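Local coordinates for 3-oxoacyl-[acyl-carrier-protein] synthase 2 (Rickettsia rickettsii, PDB 4JGA) that probably catalyses the decarboxylative condensation of malonyl-ACP with a growing acyl-ACP chain, the elongation step of bacterial fatty acid synthesis, at residues Ile125-Thr139 with Val151-Ser165. Sequence-based numbering, arbitrary orientation. Where two conformers were deposited one is given.
Sequences ILGSGIGGLKMIEDT and VSPFFIPASLINLLS. With EDO (1,2-ethanediol), chain D.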
ATOM      1  N   ILE A 125      -4.866   5.326   7.343  1.00  7.24           N
ATOM      2  CA  ILE A 125      -4.098   4.257   6.722  1.00  7.10           C
ATOM      3  C   ILE A 125      -5.032   3.062   6.596  1.00  7.16           C
ATOM      4  O   ILE A 125      -5.214   2.262   7.539  1.00  7.27           O
ATOM      5  CB  ILE A 125      -2.828   3.868   7.496  1.00  7.05           C
ATOM      6  CG1 ILE A 125      -1.917   5.089   7.689  1.00  7.06           C
ATOM      7  CG2 ILE A 125      -2.056   2.807   6.717  1.00  6.93           C
ATOM      8  CD1 ILE A 125      -0.579   4.751   8.337  1.00  7.15           C
ATOM      9  N   LEU A 126      -5.639   2.989   5.425  1.00  7.14           N
ATOM     10  CA  LEU A 126      -6.628   1.989   5.111  1.00  7.40           C
ATOM     11  C   LEU A 126      -6.131   1.211   3.878  1.00  7.47           C
ATOM     12  O   LEU A 126      -5.702   1.789   2.881  1.00  7.25           O
ATOM     13  CB  LEU A 126      -8.022   2.609   4.874  1.00  7.50           C
ATOM     14  CG  LEU A 126      -8.664   3.292   6.055  1.00  7.59           C
ATOM     15  CD1 LEU A 126      -9.854   4.115   5.623  1.00  7.87           C
ATOM     16  CD2 LEU A 126      -9.083   2.246   7.075  1.00  7.91           C
ATOM     17  N   GLY A 127      -6.125  -0.114   4.002  1.00  7.76           N
ATOM     18  CA  GLY A 127      -5.542  -0.946   2.945  1.00  7.85           C
ATOM     19  C   GLY A 127      -6.406  -2.110   2.520  1.00  8.08           C
ATOM     20  O   GLY A 127      -7.516  -2.329   3.047  1.00  8.31           O
ATOM     21  N   SER A 128      -5.865  -2.829   1.540  1.00  8.16           N
ATOM     22  CA  SER A 128      -6.394  -4.087   1.038  1.00  8.55           C
ATOM     23  C   SER A 128      -5.213  -4.904   0.513  1.00  8.61           C
ATOM     24  O   SER A 128      -4.193  -4.344   0.146  1.00  8.83           O
ATOM     25  CB  SER A 128      -7.402  -3.828  -0.079  1.00  8.49           C
ATOM     26  OG  SER A 128      -8.050  -5.034  -0.467  1.00  8.62           O
ATOM     27  N   GLY A 129      -5.322  -6.219   0.515  1.00  8.91           N
ATOM     28  CA  GLY A 129      -4.235  -7.052  -0.011  1.00  8.99           C
ATOM     29  C   GLY A 129      -4.244  -7.091  -1.524  1.00  8.94           C
ATOM     30  O   GLY A 129      -3.194  -6.974  -2.183  1.00  8.57           O
ATOM     31  N   ILE A 130      -5.444  -7.286  -2.070  1.00  9.12           N
ATOM     32  CA  ILE A 130      -5.651  -7.379  -3.513  1.00  9.22           C
ATOM     33  C   ILE A 130      -6.470  -6.213  -4.032  1.00  8.74           C
ATOM     34  O   ILE A 130      -6.283  -5.810  -5.147  1.00  8.60           O
ATOM     35  CB  ILE A 130      -6.347  -8.684  -3.913  1.00 10.05           C
ATOM     36  CG1 ILE A 130      -5.696  -9.829  -3.173  1.00 10.57           C
ATOM     37  CG2 ILE A 130      -6.226  -8.923  -5.428  1.00 10.54           C
ATOM     38  CD1 ILE A 130      -6.233 -11.194  -3.567  1.00 11.14           C
ATOM     39  N   GLY A 131      -7.348  -5.640  -3.227  1.00  8.56           N
ATOM     40  CA  GLY A 131      -8.080  -4.466  -3.683  1.00  8.60           C
ATOM     41  C   GLY A 131      -9.228  -4.804  -4.647  1.00  8.97           C
ATOM     42  O   GLY A 131     -10.040  -5.701  -4.377  1.00  8.89           O
ATOM     43  N   GLY A 132      -9.281  -4.087  -5.777  1.00  9.00           N
ATOM     44  CA  GLY A 132     -10.462  -4.066  -6.626  1.00  9.41           C
ATOM     45  C   GLY A 132     -10.478  -5.167  -7.652  1.00  9.72           C
ATOM     46  O   GLY A 132     -10.582  -4.915  -8.878  1.00 10.23           O
ATOM     47  N   LEU A 133     -10.347  -6.387  -7.164  1.00  9.86           N
ATOM     48  CA  LEU A 133     -10.179  -7.562  -8.012  1.00 10.19           C
ATOM     49  C   LEU A 133     -11.377  -7.806  -8.911  1.00 10.69           C
ATOM     50  O   LEU A 133     -11.216  -7.986 -10.121  1.00 11.20           O
ATOM     51  CB  LEU A 133      -9.901  -8.785  -7.156  1.00 10.45           C
ATOM     52  CG  LEU A 133      -9.706 -10.069  -7.948  1.00 10.83           C
ATOM     53  CD1 LEU A 133      -8.582  -9.898  -8.954  1.00 10.67           C
ATOM     54  CD2 LEU A 133      -9.470 -11.245  -7.026  1.00 11.01           C
ATOM     55  N   LYS A 134     -12.580  -7.783  -8.342  1.00 10.86           N
ATOM     56  CA  LYS A 134     -13.801  -7.958  -9.118  1.00 11.25           C
ATOM     57  C   LYS A 134     -13.958  -6.818 -10.167  1.00 11.03           C
ATOM     58  O   LYS A 134     -14.343  -7.058 -11.299  1.00 11.30           O
ATOM     59  CB  LYS A 134     -15.022  -8.032  -8.192  1.00 11.75           C
ATOM     60  CG  LYS A 134     -16.347  -8.020  -8.943  1.00 12.60           C
ATOM     61  CD  LYS A 134     -17.495  -8.502  -8.060  1.00 13.33           C
ATOM     62  CE  LYS A 134     -18.869  -8.316  -8.706  1.00 14.17           C
ATOM     63  NZ  LYS A 134     -19.021  -9.184  -9.909  1.00 14.65           N
ATOM     64  N   MET A 135     -13.649  -5.594  -9.775  1.00 10.42           N
ATOM     65  CA  MET A 135     -13.770  -4.443 -10.648  1.00 10.50           C
ATOM     66  C   MET A 135     -12.862  -4.596 -11.868  1.00 10.38           C
ATOM     67  O   MET A 135     -13.325  -4.440 -13.001  1.00 10.64           O
ATOM     68  CB  MET A 135     -13.452  -3.145  -9.883  1.00 10.24           C
ATOM     69  CG  MET A 135     -13.651  -1.849 -10.676  1.00 10.49           C
ATOM     70  SD  MET A 135     -15.258  -1.690 -11.461  1.00 11.56           S
ATOM     71  CE  MET A 135     -16.358  -1.815 -10.022  1.00 11.73           C
ATOM     72  N   ILE A 136     -11.615  -5.005 -11.637  1.00  9.88           N
ATOM     73  CA  ILE A 136     -10.661  -5.180 -12.727  0.60  9.92           C
ATOM     74  C   ILE A 136     -11.048  -6.382 -13.579  1.00 10.32           C
ATOM     75  O   ILE A 136     -11.029  -6.298 -14.786  1.00 10.53           O
ATOM     76  CB  ILE A 136      -9.205  -5.296 -12.226  0.60  9.50           C
ATOM     77  CG1 ILE A 136      -8.795  -4.003 -11.515  0.60  9.09           C
ATOM     78  CG2 ILE A 136      -8.233  -5.565 -13.379  0.60  9.69           C
ATOM     79  CD1 ILE A 136      -7.438  -4.052 -10.831  0.60  8.70           C
ATOM     80  N   GLU A 137     -11.404  -7.483 -12.935  1.00 10.54           N
ATOM     81  CA  GLU A 137     -11.794  -8.711 -13.626  1.00 11.09           C
ATOM     82  C   GLU A 137     -13.000  -8.457 -14.507  1.00 11.39           C
ATOM     83  O   GLU A 137     -12.955  -8.713 -15.702  1.00 11.60           O
ATOM     84  CB  GLU A 137     -12.084  -9.823 -12.596  1.00 11.51           C
ATOM     85  CG  GLU A 137     -12.698 -11.101 -13.154  1.00 12.30           C
ATOM     86  CD  GLU A 137     -12.816 -12.180 -12.099  1.00 12.76           C
ATOM     87  OE1 GLU A 137     -12.906 -11.823 -10.914  1.00 12.45           O
ATOM     88  OE2 GLU A 137     -12.769 -13.383 -12.470  1.00 13.33           O
ATOM     89  N   ASP A 138     -14.067  -7.928 -13.921  1.00 11.48           N
ATOM     90  CA  ASP A 138     -15.303  -7.645 -14.669  1.00 11.99           C
ATOM     91  C   ASP A 138     -15.052  -6.639 -15.790  1.00 11.94           C
ATOM     92  O   ASP A 138     -15.549  -6.806 -16.886  1.00 12.31           O
ATOM     93  CB  ASP A 138     -16.416  -7.110 -13.757  1.00 12.07           C
ATOM     94  CG  ASP A 138     -16.928  -8.148 -12.781  1.00 12.32           C
ATOM     95  OD1 ASP A 138     -16.578  -9.329 -12.909  1.00 12.35           O
ATOM     96  OD2 ASP A 138     -17.686  -7.781 -11.878  1.00 12.42           O
ATOM     97  N   THR A 139     -14.288  -5.604 -15.505  1.00 11.49           N
ATOM     98  CA  THR A 139     -14.150  -4.509 -16.447  1.00 11.68           C
ATOM     99  C   THR A 139     -13.307  -4.994 -17.633  1.00 11.93           C
ATOM    100  O   THR A 139     -13.596  -4.637 -18.781  1.00 12.59           O
ATOM    101  CB  THR A 139     -13.529  -3.240 -15.820  1.00 11.26           C
ATOM    102  OG1 THR A 139     -14.340  -2.754 -14.745  1.00 11.05           O
ATOM    103  CG2 THR A 139     -13.417  -2.128 -16.867  1.00 11.56           C
ATOM    104  N   VAL A 151     -14.678   2.082 -21.297  1.00 15.71           N
ATOM    105  CA  VAL A 151     -15.065   1.539 -20.005  1.00 14.92           C
ATOM    106  C   VAL A 151     -15.748   2.630 -19.207  1.00 14.60           C
ATOM    107  O   VAL A 151     -15.749   3.776 -19.610  1.00 14.72           O
ATOM    108  CB  VAL A 151     -13.850   1.010 -19.198  1.00 14.17           C
ATOM    109  CG1 VAL A 151     -13.164  -0.126 -19.944  1.00 14.12           C
ATOM    110  CG2 VAL A 151     -12.867   2.129 -18.870  1.00 13.76           C
ATOM    111  N   SER A 152     -16.322   2.289 -18.069  1.00 14.18           N
ATOM    112  CA  SER A 152     -16.924   3.313 -17.206  1.00 14.16           C
ATOM    113  C   SER A 152     -15.891   4.383 -16.849  1.00 13.84           C
ATOM    114  O   SER A 152     -14.723   4.082 -16.561  1.00 12.74           O
ATOM    115  CB  SER A 152     -17.413   2.696 -15.891  1.00 13.89           C
ATOM    116  OG  SER A 152     -17.825   3.689 -14.975  1.00 14.02           O
ATOM    117  N   PRO A 153     -16.339   5.643 -16.814  1.00 14.41           N
ATOM    118  CA  PRO A 153     -15.511   6.718 -16.251  1.00 14.14           C
ATOM    119  C   PRO A 153     -15.055   6.429 -14.809  1.00 13.48           C
ATOM    120  O   PRO A 153     -14.022   6.928 -14.388  1.00 13.08           O
ATOM    121  CB  PRO A 153     -16.453   7.942 -16.284  1.00 14.82           C
ATOM    122  CG  PRO A 153     -17.514   7.603 -17.301  1.00 15.61           C
ATOM    123  CD  PRO A 153     -17.675   6.117 -17.254  1.00 15.24           C
ATOM    124  N   PHE A 154     -15.823   5.641 -14.058  1.00 13.31           N
ATOM    125  CA  PHE A 154     -15.471   5.346 -12.678  1.00 12.92           C
ATOM    126  C   PHE A 154     -14.447   4.200 -12.504  1.00 12.15           C
ATOM    127  O   PHE A 154     -14.030   3.930 -11.384  1.00 11.43           O
ATOM    128  CB  PHE A 154     -16.738   4.993 -11.897  1.00 13.59           C
ATOM    129  CG  PHE A 154     -17.610   6.153 -11.640  1.00 14.46           C
ATOM    130  CD1 PHE A 154     -17.433   6.923 -10.498  1.00 14.73           C
ATOM    131  CD2 PHE A 154     -18.608   6.486 -12.525  1.00 15.67           C
ATOM    132  CE1 PHE A 154     -18.259   8.006 -10.245  1.00 15.61           C
ATOM    133  CE2 PHE A 154     -19.430   7.575 -12.300  1.00 16.37           C
ATOM    134  CZ  PHE A 154     -19.264   8.339 -11.156  1.00 16.36           C
ATOM    135  N   PHE A 155     -14.023   3.546 -13.598  1.00 11.93           N
ATOM    136  CA  PHE A 155     -13.174   2.360 -13.489  1.00 11.43           C
ATOM    137  C   PHE A 155     -11.891   2.557 -12.644  1.00 10.95           C
ATOM    138  O   PHE A 155     -11.638   1.788 -11.693  1.00 10.72           O
ATOM    139  CB  PHE A 155     -12.802   1.820 -14.870  1.00 11.54           C
ATOM    140  CG  PHE A 155     -11.800   0.699 -14.814  1.00 11.07           C
ATOM    141  CD1 PHE A 155     -12.067  -0.455 -14.068  1.00 10.71           C
ATOM    142  CD2 PHE A 155     -10.553   0.820 -15.440  1.00 10.89           C
ATOM    143  CE1 PHE A 155     -11.121  -1.460 -13.971  1.00 10.49           C
ATOM    144  CE2 PHE A 155      -9.617  -0.192 -15.361  1.00 10.59           C
ATOM    145  CZ  PHE A 155      -9.893  -1.344 -14.625  1.00 10.35           C
ATOM    146  N   ILE A 156     -11.098   3.576 -12.962  1.00 10.81           N
ATOM    147  CA  ILE A 156      -9.827   3.761 -12.249  1.00 10.37           C
ATOM    148  C   ILE A 156     -10.042   3.990 -10.756  1.00  9.79           C
ATOM    149  O   ILE A 156      -9.564   3.190  -9.941  1.00  9.32           O
ATOM    150  CB  ILE A 156      -8.941   4.854 -12.890  1.00 10.60           C
ATOM    151  CG1 ILE A 156      -8.538   4.444 -14.315  1.00 11.01           C
ATOM    152  CG2 ILE A 156      -7.713   5.097 -12.029  1.00 10.40           C
ATOM    153  CD1 ILE A 156      -7.673   3.197 -14.390  1.00 10.88           C
ATOM    154  N   PRO A 157     -10.768   5.060 -10.360  1.00 10.00           N
ATOM    155  CA  PRO A 157     -10.945   5.220  -8.893  1.00  9.73           C
ATOM    156  C   PRO A 157     -11.618   4.016  -8.204  1.00  9.88           C
ATOM    157  O   PRO A 157     -11.311   3.689  -7.034  1.00  9.91           O
ATOM    158  CB  PRO A 157     -11.796   6.518  -8.774  1.00 10.08           C
ATOM    159  CG  PRO A 157     -12.440   6.697 -10.112  1.00 10.63           C
ATOM    160  CD  PRO A 157     -11.419   6.152 -11.103  1.00 10.46           C
ATOM    161  N   ALA A 158     -12.536   3.359  -8.906  1.00 10.15           N
ATOM    162  CA  ALA A 158     -13.256   2.224  -8.331  1.00 10.46           C
ATOM    163  C   ALA A 158     -12.351   1.045  -8.016  1.00 10.32           C
ATOM    164  O   ALA A 158     -12.700   0.211  -7.169  1.00 10.48           O
ATOM    165  CB  ALA A 158     -14.344   1.770  -9.273  1.00 10.85           C
ATOM    166  N   SER A 159     -11.213   0.992  -8.705  1.00 10.15           N
ATOM    167  CA  SER A 159     -10.249  -0.085  -8.623  1.00 10.16           C
ATOM    168  C   SER A 159      -9.027   0.238  -7.739  1.00  9.81           C
ATOM    169  O   SER A 159      -8.243  -0.664  -7.414  1.00 11.28           O
ATOM    170  CB  SER A 159      -9.687  -0.392 -10.020  1.00 10.39           C
ATOM    171  OG  SER A 159     -10.701  -0.821 -10.924  1.00 11.06           O
ATOM    172  N   LEU A 160      -8.831   1.486  -7.365  1.00  9.15           N
ATOM    173  CA  LEU A 160      -7.611   1.866  -6.661  1.00  8.61           C
ATOM    174  C   LEU A 160      -7.700   1.607  -5.168  1.00  8.19           C
ATOM    175  O   LEU A 160      -8.633   2.050  -4.504  1.00  7.81           O
ATOM    176  CB  LEU A 160      -7.315   3.336  -6.890  1.00  8.61           C
ATOM    177  CG  LEU A 160      -6.812   3.780  -8.251  1.00  8.74           C
ATOM    178  CD1 LEU A 160      -6.684   5.289  -8.283  1.00  9.00           C
ATOM    179  CD2 LEU A 160      -5.454   3.172  -8.519  1.00  8.76           C
ATOM    180  N   ILE A 161      -6.702   0.904  -4.634  1.00  7.89           N
ATOM    181  CA  ILE A 161      -6.672   0.615  -3.181  1.00  7.63           C
ATOM    182  C   ILE A 161      -6.847   1.863  -2.321  1.00  7.41           C
ATOM    183  O   ILE A 161      -7.555   1.862  -1.312  1.00  7.37           O
ATOM    184  CB  ILE A 161      -5.425  -0.217  -2.784  1.00  7.56           C
ATOM    185  CG1 ILE A 161      -5.589  -1.625  -3.348  1.00  7.75           C
ATOM    186  CG2 ILE A 161      -5.276  -0.297  -1.263  1.00  7.49           C
ATOM    187  CD1 ILE A 161      -4.405  -2.556  -3.192  1.00  7.93           C
ATOM    188  N   ASN A 162      -6.228   2.949  -2.734  1.00  7.37           N
ATOM    189  CA  ASN A 162      -6.210   4.139  -1.909  1.00  7.19           C
ATOM    190  C   ASN A 162      -7.501   4.950  -1.944  1.00  7.43           C
ATOM    191  O   ASN A 162      -7.643   5.929  -1.193  1.00  7.41           O
ATOM    192  CB  ASN A 162      -5.019   5.021  -2.251  1.00  7.23           C
ATOM    193  CG  ASN A 162      -5.185   5.730  -3.566  1.00  7.41           C
ATOM    194  OD1 ASN A 162      -5.318   5.102  -4.627  1.00  7.69           O
ATOM    195  ND2 ASN A 162      -5.149   7.030  -3.516  1.00  7.42           N
ATOM    196  N   LEU A 163      -8.459   4.536  -2.763  1.00  7.44           N
ATOM    197  CA  LEU A 163      -9.727   5.252  -2.781  1.00  7.82           C
ATOM    198  C   LEU A 163     -10.633   4.897  -1.598  1.00  7.89           C
ATOM    199  O   LEU A 163     -11.670   5.553  -1.379  1.00  8.05           O
ATOM    200  CB  LEU A 163     -10.421   5.106  -4.141  1.00  8.20           C
ATOM    201  CG  LEU A 163     -10.221   6.289  -5.097  1.00  8.56           C
ATOM    202  CD1 LEU A 163     -11.010   7.487  -4.592  1.00  8.93           C
ATOM    203  CD2 LEU A 163      -8.772   6.684  -5.261  1.00  8.61           C
ATOM    204  N   LEU A 164     -10.243   3.888  -0.823  1.00  7.69           N
ATOM    205  CA  LEU A 164     -10.930   3.641   0.440  1.00  7.98           C
ATOM    206  C   LEU A 164     -10.590   4.760   1.411  1.00  8.19           C
ATOM    207  O   LEU A 164     -11.499   5.453   1.904  1.00  8.46           O
ATOM    208  CB  LEU A 164     -10.590   2.286   0.988  1.00  7.86           C
ATOM    209  CG  LEU A 164     -11.026   2.017   2.442  1.00  8.03           C
ATOM    210  CD1 LEU A 164     -12.504   2.259   2.724  1.00  8.30           C
ATOM    211  CD2 LEU A 164     -10.678   0.585   2.735  1.00  8.00           C
ATOM    212  N   SER A 165      -9.290   5.009   1.603  1.00  7.99           N
ATOM    213  CA  SER A 165      -8.836   6.203   2.362  1.00  8.26           C
ATOM    214  C   SER A 165      -9.419   7.488   1.742  1.00  8.54           C
ATOM    215  O   SER A 165      -9.898   8.362   2.462  1.00  8.57           O
ATOM    216  CB  SER A 165      -7.294   6.304   2.408  1.00  7.99           C
ATOM    217  OG  SER A 165      -6.731   5.353   3.296  1.00  8.03           O
TER
HETATM  218  C1  EDO D 502      -4.098  -3.343  -7.018  1.00 15.13           C
HETATM  219  O1  EDO D 502      -4.750  -2.461  -7.968  1.00 15.22           O
HETATM  220  C2  EDO D 502      -4.669  -4.706  -7.251  1.00 16.45           C
HETATM  221  O2  EDO D 502      -3.932  -5.728  -6.622  1.00 16.41           O
HETATM  222  O   HOH W   1      -7.319   3.028   1.109  1.00  8.93           O
HETATM  223  O   HOH W   2      -6.862  -2.767  -6.811  1.00  7.75           O
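Thr139 lays its methyl over one face of the Phe155 ring, a CH-pi contact with CG2 3.8 Å from the ring centroid, while the ring's edge meets backbone at Met135 O and Ile136 CA. The pair exemplifies two nearly antiparallel helices meeting through side chains at one end, while at the other glycines let loop backbones come close and waters bridge them. The methyl faces the ring because CG2 stands opposite the backbone N, leaving OG1 (chi1 -60°) to turn back to Met135 O at 2.6 Å; that carbonyl also accepts from Thr139 N, on the other face of its plane. Nearer the start of the helix, Met135 CG rests on Ala158 CB at 3.9 Å. At Gly131 and Gly132, with no side chains between, the backbones approach to 4.5 Å from Gly132 CA to Ser159 CA, and Ile161 sets CG1 3.8 Å from Gly131 CA. Further along, the side chains of Leu126 and Leu164 cross at about a right angle, Leu126 CB against Leu164 CG at 3.9 Å.

Two waters carry polar links between the backbones: one donates to Leu126 O and Ile161 O and accepts from Ser165 N; the other accepts from Gly132 N and donates to Ser159 O.

In this thiolase-type fold, helix 155-159 runs roughly antiparallel to helix 133-139 (148°), strand 122-127 pairs with strand 206-213, helix 93-109 touches Leu164, and Ile136 meets Ile136 of the second subunit.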